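Local coordinates for protein putative laminarinase (PDB 2W39) that probably hydrolyses the glycosidic bonds of beta-glucans such as laminarin and lichenin, as a secreted family 16 glycoside hydrolase of a white-rot fungus, at residues A[18-32]-A[63-77]. Residues are numbered along the deposited sequence; the frame is centred on the assembly and turned at random. Where two conformers were deposited one is given.
With BGC (beta-D-glucopyranose), chain B; BGC (beta-D-glucopyranose), chain C; LGC (D-glucono-1,5-lactone), chain D.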
loop_
_atom_site.group_PDB
_atom_site.type_symbol
_atom_site.label_atom_id
_atom_site.label_comp_id
_atom_site.label_asym_id
_atom_site.label_seq_id
_atom_site.Cartn_x
_atom_site.Cartn_y
_atom_site.Cartn_z
ATOM N N PHE A 18 5.056 -1.658 -15.237
ATOM C CA PHE A 18 5.677 -1.985 -13.944
ATOM C C PHE A 18 6.694 -3.073 -14.181
ATOM O O PHE A 18 6.616 -3.779 -15.177
ATOM C CB PHE A 18 4.637 -2.532 -12.953
ATOM C CG PHE A 18 3.770 -1.473 -12.303
ATOM C CD1 PHE A 18 2.930 -0.650 -13.043
ATOM C CD2 PHE A 18 3.789 -1.319 -10.916
ATOM C CE1 PHE A 18 2.151 0.309 -12.428
ATOM C CE2 PHE A 18 3.001 -0.362 -10.281
ATOM C CZ PHE A 18 2.183 0.463 -11.042
ATOM N N THR A 19 7.632 -3.221 -13.256
ATOM C CA THR A 19 8.451 -4.416 -13.191
ATOM C C THR A 19 8.145 -5.142 -11.883
ATOM O O THR A 19 7.555 -4.575 -10.958
ATOM C CB THR A 19 9.951 -4.127 -13.264
ATOM O OG1 THR A 19 10.349 -3.412 -12.100
ATOM C CG2 THR A 19 10.288 -3.337 -14.502
ATOM N N HIS A 20 8.507 -6.411 -11.828
ATOM C CA HIS A 20 8.512 -7.158 -10.579
ATOM C C HIS A 20 9.906 -7.088 -9.974
ATOM O O HIS A 20 10.912 -7.363 -10.646
ATOM C CB HIS A 20 8.160 -8.623 -10.842
ATOM C CG HIS A 20 6.717 -8.872 -11.157
ATOM N ND1 HIS A 20 6.041 -8.243 -12.182
ATOM C CD2 HIS A 20 5.832 -9.740 -10.604
ATOM C CE1 HIS A 20 4.797 -8.698 -12.225
ATOM N NE2 HIS A 20 4.646 -9.614 -11.286
ATOM N N GLU A 21 9.986 -6.722 -8.703
ATOM C CA GLU A 21 11.262 -6.620 -8.013
ATOM C C GLU A 21 11.590 -7.966 -7.378
ATOM O O GLU A 21 10.959 -8.366 -6.395
ATOM C CB GLU A 21 11.189 -5.541 -6.951
ATOM C CG GLU A 21 10.875 -4.142 -7.475
ATOM C CD GLU A 21 11.031 -3.132 -6.369
ATOM O OE1 GLU A 21 10.029 -2.811 -5.695
ATOM O OE2 GLU A 21 12.187 -2.673 -6.171
ATOM N N ALA A 22 12.584 -8.656 -7.938
ATOM C CA ALA A 22 13.027 -9.932 -7.393
ATOM C C ALA A 22 14.185 -9.621 -6.460
ATOM O O ALA A 22 15.364 -9.754 -6.813
ATOM C CB ALA A 22 13.440 -10.858 -8.514
ATOM N N ILE A 23 13.835 -9.198 -5.254
ATOM C CA ILE A 23 14.789 -8.680 -4.285
ATOM C C ILE A 23 14.606 -9.389 -2.965
ATOM O O ILE A 23 13.506 -9.844 -2.640
ATOM C CB ILE A 23 14.643 -7.138 -4.088
ATOM C CG1 ILE A 23 13.254 -6.754 -3.531
ATOM C CG2 ILE A 23 14.948 -6.407 -5.386
ATOM C CD1 ILE A 23 13.114 -5.289 -3.167
ATOM N N ALA A 24 15.690 -9.492 -2.197
ATOM C CA ALA A 24 15.570 -9.838 -0.786
ATOM C C ALA A 24 14.665 -8.808 -0.133
ATOM O O ALA A 24 14.803 -7.605 -0.368
ATOM C CB ALA A 24 16.938 -9.852 -0.123
ATOM N N ASP A 25 13.731 -9.258 0.693
ATOM C CA ASP A 25 12.758 -8.330 1.253
ATOM C C ASP A 25 13.453 -7.325 2.182
ATOM O O ASP A 25 14.057 -7.716 3.191
ATOM C CB ASP A 25 11.684 -9.080 2.036
ATOM C CG ASP A 25 10.611 -8.154 2.561
ATOM O OD1 ASP A 25 10.505 -7.047 1.980
ATOM O OD2 ASP A 25 9.919 -8.508 3.553
ATOM N N PRO A 26 13.362 -6.012 1.887
ATOM C CA PRO A 26 13.941 -5.034 2.813
ATOM C C PRO A 26 13.344 -5.117 4.226
ATOM O O PRO A 26 14.014 -4.738 5.190
ATOM C CB PRO A 26 13.629 -3.695 2.138
ATOM C CG PRO A 26 13.490 -4.033 0.693
ATOM C CD PRO A 26 12.809 -5.358 0.683
ATOM N N THR A 27 12.107 -5.617 4.349
ATOM C CA THR A 27 11.462 -5.755 5.651
ATOM C C THR A 27 11.610 -7.150 6.257
ATOM O O THR A 27 10.949 -7.469 7.239
ATOM C CB THR A 27 9.983 -5.287 5.628
ATOM O OG1 THR A 27 9.295 -5.892 4.532
ATOM C CG2 THR A 27 9.917 -3.791 5.447
ATOM N N HIS A 28 12.496 -7.966 5.682
ATOM C CA HIS A 28 12.931 -9.228 6.325
ATOM C C HIS A 28 11.806 -10.244 6.517
ATOM O O HIS A 28 11.827 -11.038 7.459
ATOM C CB HIS A 28 13.654 -8.940 7.651
ATOM C CG HIS A 28 14.736 -7.923 7.502
ATOM N ND1 HIS A 28 14.607 -6.635 7.965
ATOM C CD2 HIS A 28 15.921 -7.969 6.849
ATOM C CE1 HIS A 28 15.694 -5.947 7.668
ATOM N NE2 HIS A 28 16.498 -6.727 6.973
ATOM N N GLY A 29 10.833 -10.248 5.613
ATOM C CA GLY A 29 9.715 -11.164 5.708
ATOM C C GLY A 29 10.014 -12.580 5.254
ATOM O O GLY A 29 11.067 -12.857 4.654
ATOM N N ARG A 30 9.083 -13.483 5.543
ATOM C CA ARG A 30 9.186 -14.879 5.132
ATOM C C ARG A 30 8.607 -14.990 3.719
ATOM O O ARG A 30 7.541 -15.581 3.489
ATOM C CB ARG A 30 8.464 -15.772 6.130
ATOM C CG ARG A 30 8.584 -17.258 5.863
ATOM C CD ARG A 30 10.032 -17.738 5.784
ATOM N NE ARG A 30 10.056 -19.171 5.528
ATOM C CZ ARG A 30 11.069 -19.823 4.966
ATOM N NH1 ARG A 30 12.177 -19.186 4.603
ATOM N NH2 ARG A 30 10.957 -21.133 4.788
ATOM N N VAL A 31 9.313 -14.367 2.776
ATOM C CA VAL A 31 8.806 -14.151 1.425
ATOM C C VAL A 31 9.905 -14.420 0.427
ATOM O O VAL A 31 11.084 -14.171 0.689
ATOM C CB VAL A 31 8.267 -12.691 1.261
ATOM C CG1 VAL A 31 9.397 -11.642 1.265
ATOM C CG2 VAL A 31 7.432 -12.559 -0.015
ATOM N N ASN A 32 9.512 -14.925 -0.736
ATOM C CA ASN A 32 10.396 -15.037 -1.885
ATOM C C ASN A 32 9.779 -14.216 -3.010
ATOM O O ASN A 32 8.806 -14.658 -3.640
ATOM C CB ASN A 32 10.573 -16.494 -2.302
ATOM C CG ASN A 32 11.590 -16.646 -3.403
ATOM O OD1 ASN A 32 12.723 -16.200 -3.276
ATOM N ND2 ASN A 32 11.188 -17.263 -4.498
ATOM N N SER A 63 9.824 -25.769 2.699
ATOM C CA SER A 63 10.953 -26.275 3.467
ATOM C C SER A 63 11.387 -25.166 4.418
ATOM O O SER A 63 11.649 -24.041 3.981
ATOM C CB SER A 63 12.118 -26.641 2.562
ATOM O OG SER A 63 13.260 -26.907 3.360
ATOM N N PRO A 64 11.484 -25.469 5.725
ATOM C CA PRO A 64 11.921 -24.417 6.655
ATOM C C PRO A 64 13.311 -23.876 6.327
ATOM O O PRO A 64 13.617 -22.717 6.629
ATOM C CB PRO A 64 11.916 -25.121 8.015
ATOM C CG PRO A 64 10.997 -26.317 7.820
ATOM C CD PRO A 64 11.193 -26.741 6.415
ATOM N N SER A 65 14.139 -24.721 5.716
ATOM C CA SER A 65 15.491 -24.346 5.337
ATOM C C SER A 65 15.538 -23.539 4.032
ATOM O O SER A 65 16.515 -22.822 3.784
ATOM C CB SER A 65 16.385 -25.595 5.256
ATOM O OG SER A 65 16.350 -26.320 6.483
ATOM N N GLY A 66 14.473 -23.633 3.227
ATOM C CA GLY A 66 14.434 -23.001 1.911
ATOM C C GLY A 66 13.878 -21.582 1.962
ATOM O O GLY A 66 13.666 -21.026 3.054
ATOM N N PRO A 67 13.669 -20.974 0.784
ATOM C CA PRO A 67 13.135 -19.619 0.703
ATOM C C PRO A 67 11.717 -19.478 1.245
ATOM O O PRO A 67 11.006 -20.462 1.476
ATOM C CB PRO A 67 13.141 -19.329 -0.807
ATOM C CG PRO A 67 14.145 -20.259 -1.350
ATOM C CD PRO A 67 13.972 -21.505 -0.555
ATOM N N GLY A 68 11.324 -18.226 1.418
ATOM C CA GLY A 68 9.993 -17.895 1.903
ATOM C C GLY A 68 8.889 -18.139 0.901
ATOM O O GLY A 68 9.115 -18.662 -0.191
ATOM N N ARG A 69 7.680 -17.747 1.277
ATOM C CA ARG A 69 6.515 -18.007 0.439
ATOM C C ARG A 69 6.572 -17.118 -0.793
ATOM O O ARG A 69 6.790 -15.908 -0.687
ATOM C CB ARG A 69 5.222 -17.777 1.232
ATOM C CG ARG A 69 3.952 -18.182 0.490
ATOM C CD ARG A 69 2.778 -18.477 1.417
ATOM N NE ARG A 69 2.995 -19.719 2.176
ATOM C CZ ARG A 69 2.946 -20.951 1.669
ATOM N NH1 ARG A 69 2.641 -21.167 0.390
ATOM N NH2 ARG A 69 3.219 -21.976 2.464
ATOM N N ASN A 70 6.374 -17.698 -1.972
ATOM C CA ASN A 70 6.446 -16.897 -3.186
ATOM C C ASN A 70 5.366 -15.824 -3.199
ATOM O O ASN A 70 4.197 -16.072 -2.848
ATOM C CB ASN A 70 6.282 -17.748 -4.445
ATOM C CG ASN A 70 7.472 -18.639 -4.727
ATOM O OD1 ASN A 70 8.566 -18.450 -4.208
ATOM N ND2 ASN A 70 7.257 -19.621 -5.610
ATOM N N SER A 71 5.772 -14.615 -3.592
ATOM C CA SER A 71 4.877 -13.474 -3.674
ATOM C C SER A 71 5.490 -12.472 -4.644
ATOM O O SER A 71 6.529 -12.753 -5.264
ATOM C CB SER A 71 4.689 -12.874 -2.281
ATOM O OG SER A 71 3.613 -11.944 -2.294
ATOM N N VAL A 72 4.856 -11.309 -4.752
ATOM C CA VAL A 72 5.292 -10.309 -5.712
ATOM C C VAL A 72 5.334 -8.916 -5.096
ATOM O O VAL A 72 4.557 -8.584 -4.184
ATOM C CB VAL A 72 4.425 -10.314 -6.996
ATOM C CG1 VAL A 72 4.511 -11.668 -7.725
ATOM C CG2 VAL A 72 2.979 -9.943 -6.709
ATOM N N ARG A 73 6.226 -8.098 -5.655
ATOM C CA ARG A 73 6.399 -6.687 -5.326
ATOM C C ARG A 73 6.598 -5.989 -6.668
ATOM O O ARG A 73 7.633 -6.163 -7.312
ATOM C CB ARG A 73 7.614 -6.519 -4.413
ATOM C CG ARG A 73 8.016 -5.062 -4.168
ATOM C CD ARG A 73 8.959 -4.960 -3.013
ATOM N NE ARG A 73 9.642 -3.666 -2.960
ATOM C CZ ARG A 73 10.118 -3.105 -1.848
ATOM N NH1 ARG A 73 9.863 -3.625 -0.655
ATOM N NH2 ARG A 73 10.797 -1.970 -1.925
ATOM N N ILE A 74 5.584 -5.265 -7.113
ATOM C CA ILE A 74 5.656 -4.603 -8.403
ATOM C C ILE A 74 5.906 -3.127 -8.225
ATOM O O ILE A 74 5.439 -2.516 -7.264
ATOM C CB ILE A 74 4.404 -4.909 -9.296
ATOM C CG1 ILE A 74 3.087 -4.274 -8.782
ATOM C CG2 ILE A 74 4.264 -6.430 -9.527
ATOM C CD1 ILE A 74 1.971 -4.282 -9.817
ATOM N N ARG A 75 6.651 -2.542 -9.152
ATOM C CA ARG A 75 7.094 -1.169 -9.041
ATOM C C ARG A 75 6.893 -0.468 -10.380
ATOM O O ARG A 75 7.320 -0.966 -11.434
ATOM C CB ARG A 75 8.583 -1.145 -8.679
ATOM C CG ARG A 75 9.125 0.272 -8.497
ATOM C CD ARG A 75 10.601 0.279 -8.194
ATOM N NE ARG A 75 11.405 -0.092 -9.361
ATOM C CZ ARG A 75 12.725 -0.219 -9.346
ATOM N NH1 ARG A 75 13.397 -0.058 -8.216
ATOM N NH2 ARG A 75 13.373 -0.514 -10.465
ATOM N N SER A 76 6.269 0.705 -10.361
ATOM C CA SER A 76 6.096 1.452 -11.614
ATOM C C SER A 76 7.451 1.787 -12.206
ATOM O O SER A 76 8.392 2.115 -11.489
ATOM C CB SER A 76 5.274 2.733 -11.413
ATOM O OG SER A 76 5.927 3.660 -10.555
ATOM N N ILE A 77 7.543 1.750 -13.527
ATOM C CA ILE A 77 8.771 2.175 -14.196
ATOM C C ILE A 77 8.913 3.699 -14.052
ATOM O O ILE A 77 9.999 4.206 -13.776
ATOM C CB ILE A 77 8.794 1.692 -15.665
ATOM C CG1 ILE A 77 8.928 0.166 -15.704
ATOM C CG2 ILE A 77 9.943 2.357 -16.436
ATOM C CD1 ILE A 77 8.636 -0.448 -17.060
HETATM C C2 BGC B . 12.512 -0.552 4.785
HETATM C C3 BGC B . 13.778 0.173 4.342
HETATM C C4 BGC B . 13.880 0.286 2.823
HETATM C C5 BGC B . 12.589 0.869 2.240
HETATM C C6 BGC B . 12.570 0.857 0.712
HETATM C C1 BGC B . 11.292 0.093 4.137
HETATM O O2 BGC B . 12.401 -0.463 6.211
HETATM O O3 BGC B . 14.929 -0.522 4.840
HETATM O O4 BGC B . 14.997 1.126 2.489
HETATM O O5 BGC B . 11.479 0.098 2.715
HETATM O O6 BGC B . 12.435 -0.480 0.195
HETATM C C2 BGC C . 8.211 0.541 5.690
HETATM C C3 BGC C . 8.790 0.032 4.368
HETATM C C4 BGC C . 7.878 -1.058 3.831
HETATM C C5 BGC C . 6.572 -0.382 3.441
HETATM C C6 BGC C . 5.607 -1.364 2.789
HETATM C C1 BGC C . 6.675 0.676 5.729
HETATM O O1 BGC C . 6.172 0.016 6.906
HETATM O O2 BGC C . 8.808 1.807 6.017
HETATM O O3 BGC C . 10.134 -0.451 4.546
HETATM O O4 BGC C . 8.458 -1.709 2.702
HETATM O O5 BGC C . 5.931 0.196 4.590
HETATM O O6 BGC C . 4.924 -2.113 3.802
HETATM C C1 LGC D . 7.099 0.977 5.536
HETATM C C2 LGC D . 8.573 0.710 5.478
HETATM O O5 LGC D . 6.166 0.528 4.503
HETATM O O1 LGC D . 6.638 1.584 6.490
HETATM O O2 LGC D . 9.313 1.938 5.620
HETATM C C3 LGC D . 8.943 -0.030 4.186
HETATM O O3 LGC D . 10.217 -0.679 4.341
HETATM C C4 LGC D . 7.859 -1.049 3.836
HETATM O O4 LGC D . 8.290 -1.929 2.803
HETATM C C5 LGC D . 6.631 -0.259 3.397
HETATM C C6 LGC D . 5.458 -1.097 2.897
HETATM O O6 LGC D . 5.044 -2.087 3.850
HETATM O O HOH W 1 10.110 -0.733 -11.900
HETATM O O HOH W 2 8.347 -9.449 -6.982
HETATM O O HOH W 3 8.479 -5.708 0.867
HETATM O O HOH W 4 13.089 -15.983 1.184
#
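Arg73 NE donates to Glu21 OE1 at 2.9 Å, a salt bridge that lies in the guanidinium plane but meets the carboxylate from above its own plane. It sits at the sugar-binding cleft of the GH16 beta-sandwich, where strand 69-76 pairs antiparallel with 18-20 and parallel with 31-33. With CG anti to the backbone N (chi1 172°) and its chain extended to NE, Arg73 reaches the sugar: NH2 gives a hydrogen bond to O6 of the chain B glucose, 3.1 Å away, and a salt bridge to Glu107. NH1 donates to a water that in turn donates to Asp25 OD1, while Ile23 CD1 covers one guanidinium face. Were Arg73 replaced by alanine, Glu21 and Glu107 would probably each lose a positive mate, and the glucose O6 this donor.

A carboxylate suits position 21 because it faces two arginines: OE2 meets Arg75 NH1 through charge alone, Glu107 being Arg75's stronger partner.

Farther along, Arg30 suits its place because a guanidinium has several donors: NH1 bonds Gly66 O at 2.8 Å, NH2 more weakly Ser63 O, and NE Asn278. Pro67 O lies over one face, unbonded. At Gly68 a CB would clash with the backbone of Arg30 and Val31. Paired amides let Asn32 ND2 donate to Asn70 OD1 (2.9 Å, 165°) across the parallel strands.

On the face carrying His20 and Ile74, packing joins the side chains. Ile74 CD1 touches Phe18 CD2; His20 NE2 bonds Thr45, Val72 CG1 meets its ring edge at CD2, and Ile74 CG2 makes a CH-pi contact squarely over the ring, 3.5 Å from its centroid.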